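PDB 6XCQ: EreC from Klebsiella pneumoniae, which probably hydrolyses the macrolactone ester of erythromycin and related macrolides, an esterase activity that underlies resistance to these antibiotics. Local coordinates for residues L157-Q169 and T189-S203. The protein carries 1 engineered substitution. Sequence-based numbering, arbitrary orientation.
Sequences LPNTLNPRDDLAQ and THLLASIDGQSAVIS
T160, L161 and N162 pack against I195, G197 and S203 in a buried loop-to-loop contact within the helical part of the erythromycin esterase fold. The loop that follows strand 151-154 and enters helix 164-177 runs antiparallel to the connection between helices 182-191 and 200-208. One direct hydrogen bond ties the two segments: S203 OG donates to T160 O over 2.6 Å, meeting the carbonyl almost head-on (C=O...OG 164°). The type I turn P158-L161 and the left-handed backbone of L161 shape the first loop. In an ST turn, T160 OG1 accepts from N162 N at 3.1 Å; chi1 of 56° sets this hydroxyl between the residue's own N and carbonyl carbon, while CG2 lies over the Q198 carbonyl. N162 caps the next helix, its OD1 taking R164 N at 2.9 Å from well above the carbonyl plane. With CG anti to its own N (chi1 177°), the same amide lies over the I195-D196 backbone; OD1 is only 2.7 Å from I195 O, two acceptors that do not bond, so its exact placement is doubtful. S199, the N-cap of helix 200-208, turns its hydroxyl to L362 O; water 1 bridges N159 O and A200 N. Apolar groups fill both ends. L167 CD1 meets L192 CD1 at 3.8 Å, the two side chains crossing at about a right angle, and L192 also rests on A218 of helix 212-231. At the other end L161 CD1 presses tightly on A200 CB, 3.5 Å away. Between them, I195 CG2 touches P163 CD and sits 3.5 Å from L161 O, a buried carbonyl oxygen without a polar partner.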
ATOM      1  N   LEU A 157       2.238   2.156   7.618  1.00 19.47           N
ATOM      2  CA  LEU A 157       3.395   2.507   8.437  1.00 18.14           C
ATOM      3  C   LEU A 157       4.456   3.142   7.547  1.00 17.15           C
ATOM      4  O   LEU A 157       4.375   3.009   6.317  1.00 19.60           O
ATOM      5  CB  LEU A 157       3.952   1.257   9.111  1.00 17.64           C
ATOM      6  CG  LEU A 157       2.893   0.442   9.844  1.00 27.51           C
ATOM      7  CD1 LEU A 157       3.456  -0.904  10.244  1.00 21.27           C
ATOM      8  CD2 LEU A 157       2.413   1.224  11.070  1.00 20.11           C
ATOM      9  N   PRO A 158       5.467   3.821   8.100  1.00 16.83           N
ATOM     10  CA  PRO A 158       6.633   4.150   7.274  1.00 19.06           C
ATOM     11  C   PRO A 158       7.141   2.882   6.605  1.00 24.43           C
ATOM     12  O   PRO A 158       7.401   1.878   7.284  1.00 21.90           O
ATOM     13  CB  PRO A 158       7.637   4.731   8.287  1.00 19.32           C
ATOM     14  CG  PRO A 158       7.179   4.237   9.600  1.00 21.83           C
ATOM     15  CD  PRO A 158       5.676   4.231   9.500  1.00 24.76           C
ATOM     16  N   ASN A 159       7.232   2.879   5.272  1.00 23.95           N
ATOM     17  CA  ASN A 159       7.614   1.623   4.626  1.00 20.26           C
ATOM     18  C   ASN A 159       9.071   1.259   4.899  1.00 25.54           C
ATOM     19  O   ASN A 159       9.540   0.207   4.444  1.00 23.82           O
ATOM     20  CB  ASN A 159       7.307   1.668   3.124  1.00 15.98           C
ATOM     21  CG  ASN A 159       7.983   2.811   2.400  1.00 16.05           C
ATOM     22  OD1 ASN A 159       9.082   3.228   2.744  1.00 16.11           O
ATOM     23  ND2 ASN A 159       7.326   3.307   1.354  1.00 21.71           N
ATOM     24  N   THR A 160       9.775   2.101   5.654  1.00 19.10           N
ATOM     25  CA  THR A 160      11.080   1.797   6.227  1.00 18.55           C
ATOM     26  C   THR A 160      10.988   1.120   7.581  1.00 20.91           C
ATOM     27  O   THR A 160      12.008   0.610   8.062  1.00 19.19           O
ATOM     28  CB  THR A 160      11.887   3.086   6.411  1.00 23.87           C
ATOM     29  OG1 THR A 160      11.116   3.987   7.212  1.00 22.23           O
ATOM     30  CG2 THR A 160      12.201   3.745   5.070  1.00 27.84           C
ATOM     31  N   LEU A 161       9.799   1.131   8.212  1.00 22.22           N
ATOM     32  CA  LEU A 161       9.621   0.788   9.634  1.00 18.23           C
ATOM     33  C   LEU A 161      10.591   1.571  10.525  1.00 15.89           C
ATOM     34  O   LEU A 161      10.968   1.132  11.608  1.00 18.76           O
ATOM     35  CB  LEU A 161       9.737  -0.726   9.887  1.00 15.02           C
ATOM     36  CG  LEU A 161       8.759  -1.602   9.084  1.00 18.62           C
ATOM     37  CD1 LEU A 161       8.868  -3.101   9.453  1.00 15.92           C
ATOM     38  CD2 LEU A 161       7.322  -1.114   9.252  1.00 19.89           C
ATOM     39  N   ASN A 162      10.975   2.770  10.095  1.00 16.41           N
ATOM     40  CA  ASN A 162      11.796   3.629  10.934  1.00 22.66           C
ATOM     41  C   ASN A 162      10.879   4.629  11.626  1.00 15.64           C
ATOM     42  O   ASN A 162      10.278   5.471  10.942  1.00 17.44           O
ATOM     43  CB  ASN A 162      12.842   4.354  10.091  1.00 20.27           C
ATOM     44  CG  ASN A 162      13.683   5.336  10.899  1.00 25.73           C
ATOM     45  OD1 ASN A 162      13.444   5.571  12.094  1.00 26.93           O
ATOM     46  ND2 ASN A 162      14.680   5.917  10.242  1.00 23.52           N
ATOM     47  N   PRO A 163      10.735   4.581  12.952  1.00 17.14           N
ATOM     48  CA  PRO A 163       9.795   5.483  13.647  1.00 17.96           C
ATOM     49  C   PRO A 163      10.295   6.901  13.863  1.00 22.64           C
ATOM     50  O   PRO A 163       9.588   7.690  14.507  1.00 19.78           O
ATOM     51  CB  PRO A 163       9.594   4.785  14.998  1.00 17.39           C
ATOM     52  CG  PRO A 163      10.914   4.125  15.257  1.00 24.77           C
ATOM     53  CD  PRO A 163      11.398   3.649  13.881  1.00 22.79           C
ATOM     54  N   ARG A 164      11.474   7.254  13.345  1.00 22.15           N
ATOM     55  CA  ARG A 164      12.065   8.554  13.644  1.00 26.69           C
ATOM     56  C   ARG A 164      11.135   9.707  13.271  1.00 23.43           C
ATOM     57  O   ARG A 164      10.882  10.590  14.095  1.00 24.31           O
ATOM     58  CB  ARG A 164      13.403   8.710  12.926  1.00 21.79           C
ATOM     59  CG  ARG A 164      14.137   9.987  13.341  1.00 34.65           C
ATOM     60  CD  ARG A 164      15.160  10.430  12.306  1.00 51.82           C
ATOM     61  NE  ARG A 164      14.545  10.826  11.038  1.00 58.80           N
ATOM     62  CZ  ARG A 164      14.722  10.177   9.891  1.00 57.24           C
ATOM     63  NH1 ARG A 164      14.129  10.604   8.783  1.00 58.78           N
ATOM     64  NH2 ARG A 164      15.492   9.098   9.853  1.00 58.38           N
ATOM     65  N   ASP A 165      10.653   9.740  12.020  1.00 23.59           N
ATOM     66  CA  ASP A 165       9.783  10.834  11.583  1.00 19.54           C
ATOM     67  C   ASP A 165       8.560  10.941  12.487  1.00 23.07           C
ATOM     68  O   ASP A 165       8.161  12.039  12.883  1.00 19.15           O
ATOM     69  CB  ASP A 165       9.309  10.636  10.134  1.00 22.33           C
ATOM     70  CG  ASP A 165      10.389  10.893   9.077  1.00 39.89           C
ATOM     71  OD1 ASP A 165      11.461  11.468   9.370  1.00 31.53           O
ATOM     72  OD2 ASP A 165      10.134  10.495   7.920  1.00 34.21           O
ATOM     73  N   ASP A 166       7.936   9.804  12.802  1.00 20.56           N
ATOM     74  CA  ASP A 166       6.715   9.855  13.598  1.00 14.11           C
ATOM     75  C   ASP A 166       7.000  10.425  14.980  1.00 17.90           C
ATOM     76  O   ASP A 166       6.258  11.280  15.471  1.00 15.12           O
ATOM     77  CB  ASP A 166       6.092   8.468  13.713  1.00 13.39           C
ATOM     78  CG  ASP A 166       5.407   8.021  12.423  1.00 23.66           C
ATOM     79  OD1 ASP A 166       4.622   8.810  11.846  1.00 22.55           O
ATOM     80  OD2 ASP A 166       5.646   6.870  11.999  1.00 25.10           O
ATOM     81  N   LEU A 167       8.069   9.949  15.619  1.00 18.36           N
ATOM     82  CA  LEU A 167       8.408  10.407  16.961  1.00 20.90           C
ATOM     83  C   LEU A 167       8.787  11.876  16.964  1.00 26.28           C
ATOM     84  O   LEU A 167       8.486  12.601  17.920  1.00 22.07           O
ATOM     85  CB  LEU A 167       9.555   9.580  17.525  1.00 20.36           C
ATOM     86  CG  LEU A 167       9.259   8.147  17.949  1.00 25.64           C
ATOM     87  CD1 LEU A 167      10.494   7.296  17.707  1.00 32.60           C
ATOM     88  CD2 LEU A 167       8.823   8.092  19.413  1.00 25.92           C
ATOM     89  N   ALA A 168       9.471  12.326  15.914  1.00 20.15           N
ATOM     90  CA  ALA A 168       9.904  13.716  15.861  1.00 18.19           C
ATOM     91  C   ALA A 168       8.717  14.653  15.703  1.00 23.01           C
ATOM     92  O   ALA A 168       8.679  15.720  16.324  1.00 22.08           O
ATOM     93  CB  ALA A 168      10.901  13.918  14.718  1.00 17.29           C
ATOM     94  N   GLN A 169       7.752  14.285  14.858  0.55 17.90           N
ATOM     95  CA  GLN A 169       6.544  15.091  14.745  0.55 19.34           C
ATOM     96  C   GLN A 169       5.750  15.042  16.040  0.55 23.63           C
ATOM     97  O   GLN A 169       5.265  16.076  16.517  0.55 20.21           O
ATOM     98  CB  GLN A 169       5.682  14.618  13.570  0.55 17.38           C
ATOM     99  CG  GLN A 169       4.483  15.514  13.334  0.55 16.74           C
ATOM    100  CD  GLN A 169       3.414  14.879  12.462  0.55 21.60           C
ATOM    101  OE1 GLN A 169       2.226  14.937  12.778  0.55 26.31           O
ATOM    102  NE2 GLN A 169       3.830  14.277  11.359  0.55 22.53           N
ATOM    103  N   THR A 189      12.330   8.495  21.795  1.00 28.92           N
ATOM    104  CA  THR A 189      13.142   8.815  20.630  1.00 29.76           C
ATOM    105  C   THR A 189      14.547   8.251  20.766  1.00 37.71           C
ATOM    106  O   THR A 189      15.079   7.642  19.827  1.00 33.08           O
ATOM    107  CB  THR A 189      13.191  10.326  20.448  1.00 35.66           C
ATOM    108  OG1 THR A 189      11.852  10.844  20.501  1.00 33.15           O
ATOM    109  CG2 THR A 189      13.840  10.677  19.124  1.00 32.33           C
ATOM    110  N   HIS A 190      15.171   8.460  21.926  1.00 37.76           N
ATOM    111  CA  HIS A 190      16.507   7.925  22.147  1.00 44.80           C
ATOM    112  C   HIS A 190      16.489   6.406  22.162  1.00 34.41           C
ATOM    113  O   HIS A 190      17.348   5.767  21.543  1.00 36.35           O
ATOM    114  CB  HIS A 190      17.084   8.467  23.454  1.00 41.88           C
ATOM    115  CG  HIS A 190      17.516   9.896  23.367  1.00 56.87           C
ATOM    116  ND1 HIS A 190      16.824  10.924  23.971  1.00 54.66           N
ATOM    117  CD2 HIS A 190      18.561  10.473  22.726  1.00 65.59           C
ATOM    118  CE1 HIS A 190      17.429  12.070  23.717  1.00 59.22           C
ATOM    119  NE2 HIS A 190      18.486  11.824  22.964  1.00 71.23           N
ATOM    120  N   LEU A 191      15.507   5.812  22.849  1.00 28.13           N
ATOM    121  CA  LEU A 191      15.431   4.360  22.930  1.00 28.42           C
ATOM    122  C   LEU A 191      15.381   3.715  21.551  1.00 23.80           C
ATOM    123  O   LEU A 191      15.861   2.588  21.379  1.00 27.29           O
ATOM    124  CB  LEU A 191      14.209   3.943  23.740  1.00 32.87           C
ATOM    125  CG  LEU A 191      14.441   3.424  25.152  1.00 39.36           C
ATOM    126  CD1 LEU A 191      13.126   3.407  25.898  1.00 43.40           C
ATOM    127  CD2 LEU A 191      15.034   2.029  25.075  1.00 44.22           C
ATOM    128  N   LEU A 192      14.828   4.410  20.558  1.00 23.75           N
ATOM    129  CA  LEU A 192      14.595   3.825  19.240  1.00 33.46           C
ATOM    130  C   LEU A 192      15.466   4.443  18.152  1.00 27.60           C
ATOM    131  O   LEU A 192      15.163   4.290  16.964  1.00 31.02           O
ATOM    132  CB  LEU A 192      13.123   3.962  18.861  1.00 18.64           C
ATOM    133  CG  LEU A 192      12.124   3.341  19.824  1.00 17.59           C
ATOM    134  CD1 LEU A 192      10.765   3.970  19.577  1.00 23.72           C
ATOM    135  CD2 LEU A 192      12.069   1.849  19.621  1.00 19.87           C
ATOM    136  N   ALA A 193      16.541   5.138  18.529  1.00 34.54           N
ATOM    137  CA  ALA A 193      17.331   5.854  17.531  1.00 32.61           C
ATOM    138  C   ALA A 193      18.062   4.901  16.592  1.00 41.94           C
ATOM    139  O   ALA A 193      18.305   5.247  15.430  1.00 38.59           O
ATOM    140  CB  ALA A 193      18.320   6.793  18.215  1.00 40.09           C
ATOM    141  N   SER A 194      18.397   3.698  17.062  1.00 29.94           N
ATOM    142  CA  SER A 194      19.110   2.735  16.234  1.00 32.65           C
ATOM    143  C   SER A 194      18.237   2.097  15.165  1.00 38.70           C
ATOM    144  O   SER A 194      18.759   1.348  14.335  1.00 37.01           O
ATOM    145  CB  SER A 194      19.708   1.633  17.105  1.00 24.13           C
ATOM    146  OG  SER A 194      18.715   0.696  17.459  1.00 31.23           O
ATOM    147  N   ILE A 195      16.929   2.343  15.170  1.00 34.16           N
ATOM    148  CA  ILE A 195      16.042   1.815  14.132  1.00 27.15           C
ATOM    149  C   ILE A 195      16.075   2.830  12.994  1.00 31.93           C
ATOM    150  O   ILE A 195      15.276   3.764  12.945  1.00 39.55           O
ATOM    151  CB  ILE A 195      14.626   1.572  14.655  1.00 22.57           C
ATOM    152  CG1 ILE A 195      14.652   0.906  16.033  1.00 21.97           C
ATOM    153  CG2 ILE A 195      13.826   0.736  13.662  1.00 23.64           C
ATOM    154  CD1 ILE A 195      15.345  -0.417  16.057  1.00 30.42           C
ATOM    155  N   ASP A 196      17.023   2.654  12.061  1.00 30.67           N
ATOM    156  CA  ASP A 196      17.220   3.645  11.004  1.00 33.68           C
ATOM    157  C   ASP A 196      17.371   3.014   9.620  1.00 29.62           C
ATOM    158  O   ASP A 196      18.019   3.593   8.742  1.00 33.24           O
ATOM    159  CB  ASP A 196      18.433   4.533  11.306  1.00 33.70           C
ATOM    160  CG  ASP A 196      19.735   3.751  11.384  1.00 41.48           C
ATOM    161  OD1 ASP A 196      19.742   2.540  11.075  1.00 37.20           O
ATOM    162  OD2 ASP A 196      20.759   4.351  11.773  1.00 60.66           O
ATOM    163  N   GLY A 197      16.794   1.838   9.404  1.00 28.70           N
ATOM    164  CA  GLY A 197      16.886   1.196   8.106  1.00 31.30           C
ATOM    165  C   GLY A 197      16.129   1.952   7.022  1.00 38.18           C
ATOM    166  O   GLY A 197      15.367   2.889   7.271  1.00 33.42           O
ATOM    167  N   GLN A 198      16.359   1.541   5.777  1.00 31.22           N
ATOM    168  CA  GLN A 198      15.616   2.074   4.641  1.00 29.76           C
ATOM    169  C   GLN A 198      14.622   1.058   4.109  1.00 34.08           C
ATOM    170  O   GLN A 198      13.997   1.281   3.059  1.00 32.00           O
ATOM    171  CB  GLN A 198      16.578   2.527   3.539  1.00 34.78           C
ATOM    172  CG  GLN A 198      17.216   3.883   3.797  1.00 35.34           C
ATOM    173  CD  GLN A 198      16.254   5.046   3.581  1.00 47.42           C
ATOM    174  OE1 GLN A 198      15.164   4.875   3.037  1.00 45.45           O
ATOM    175  NE2 GLN A 198      16.662   6.237   4.002  1.00 56.37           N
ATOM    176  N   SER A 199      14.461  -0.057   4.817  1.00 29.33           N
ATOM    177  CA  SER A 199      13.455  -1.048   4.476  1.00 26.99           C
ATOM    178  C   SER A 199      13.169  -1.869   5.723  1.00 28.31           C
ATOM    179  O   SER A 199      13.920  -1.831   6.703  1.00 24.79           O
ATOM    180  CB  SER A 199      13.922  -1.937   3.322  1.00 32.79           C
ATOM    181  OG  SER A 199      14.915  -2.829   3.782  1.00 30.55           O
ATOM    182  N   ALA A 200      12.077  -2.637   5.660  1.00 21.94           N
ATOM    183  CA  ALA A 200      11.668  -3.446   6.806  1.00 21.23           C
ATOM    184  C   ALA A 200      12.751  -4.442   7.212  1.00 39.84           C
ATOM    185  O   ALA A 200      12.945  -4.701   8.405  1.00 29.77           O
ATOM    186  CB  ALA A 200      10.361  -4.181   6.499  1.00 24.49           C
ATOM    187  N   VAL A 201      13.462  -5.023   6.244  1.00 28.61           N
ATOM    188  CA  VAL A 201      14.453  -6.036   6.597  1.00 26.81           C
ATOM    189  C   VAL A 201      15.625  -5.405   7.344  1.00 25.66           C
ATOM    190  O   VAL A 201      16.132  -5.974   8.318  1.00 30.58           O
ATOM    191  CB  VAL A 201      14.909  -6.811   5.344  1.00 34.13           C
ATOM    192  CG1 VAL A 201      15.234  -5.871   4.250  1.00 31.92           C
ATOM    193  CG2 VAL A 201      16.121  -7.675   5.656  1.00 36.03           C
ATOM    194  N   ILE A 202      16.061  -4.216   6.928  1.00 27.91           N
ATOM    195  CA  ILE A 202      17.153  -3.562   7.646  1.00 25.97           C
ATOM    196  C   ILE A 202      16.697  -3.130   9.036  1.00 35.16           C
ATOM    197  O   ILE A 202      17.337  -3.453  10.043  1.00 30.73           O
ATOM    198  CB  ILE A 202      17.707  -2.365   6.852  1.00 24.74           C
ATOM    199  CG1 ILE A 202      18.116  -2.763   5.425  1.00 36.27           C
ATOM    200  CG2 ILE A 202      18.894  -1.760   7.605  1.00 25.26           C
ATOM    201  CD1 ILE A 202      19.066  -3.950   5.345  1.00 34.33           C
ATOM    202  N   SER A 203      15.592  -2.380   9.108  1.00 24.91           N
ATOM    203  CA  SER A 203      15.107  -1.896  10.403  1.00 29.72           C
ATOM    204  C   SER A 203      14.814  -3.042  11.366  1.00 23.99           C
ATOM    205  O   SER A 203      15.118  -2.950  12.565  1.00 24.58           O
ATOM    206  CB  SER A 203      13.857  -1.033  10.221  1.00 16.74           C
ATOM    207  OG  SER A 203      14.122   0.141   9.483  1.00 28.17           O
TER
HETATM  208  O   HOH W   1      10.252  -2.517   3.576  1.00 33.95           O
HETATM  209  O   HOH W   2      15.242   5.301   7.669  1.00 34.39           O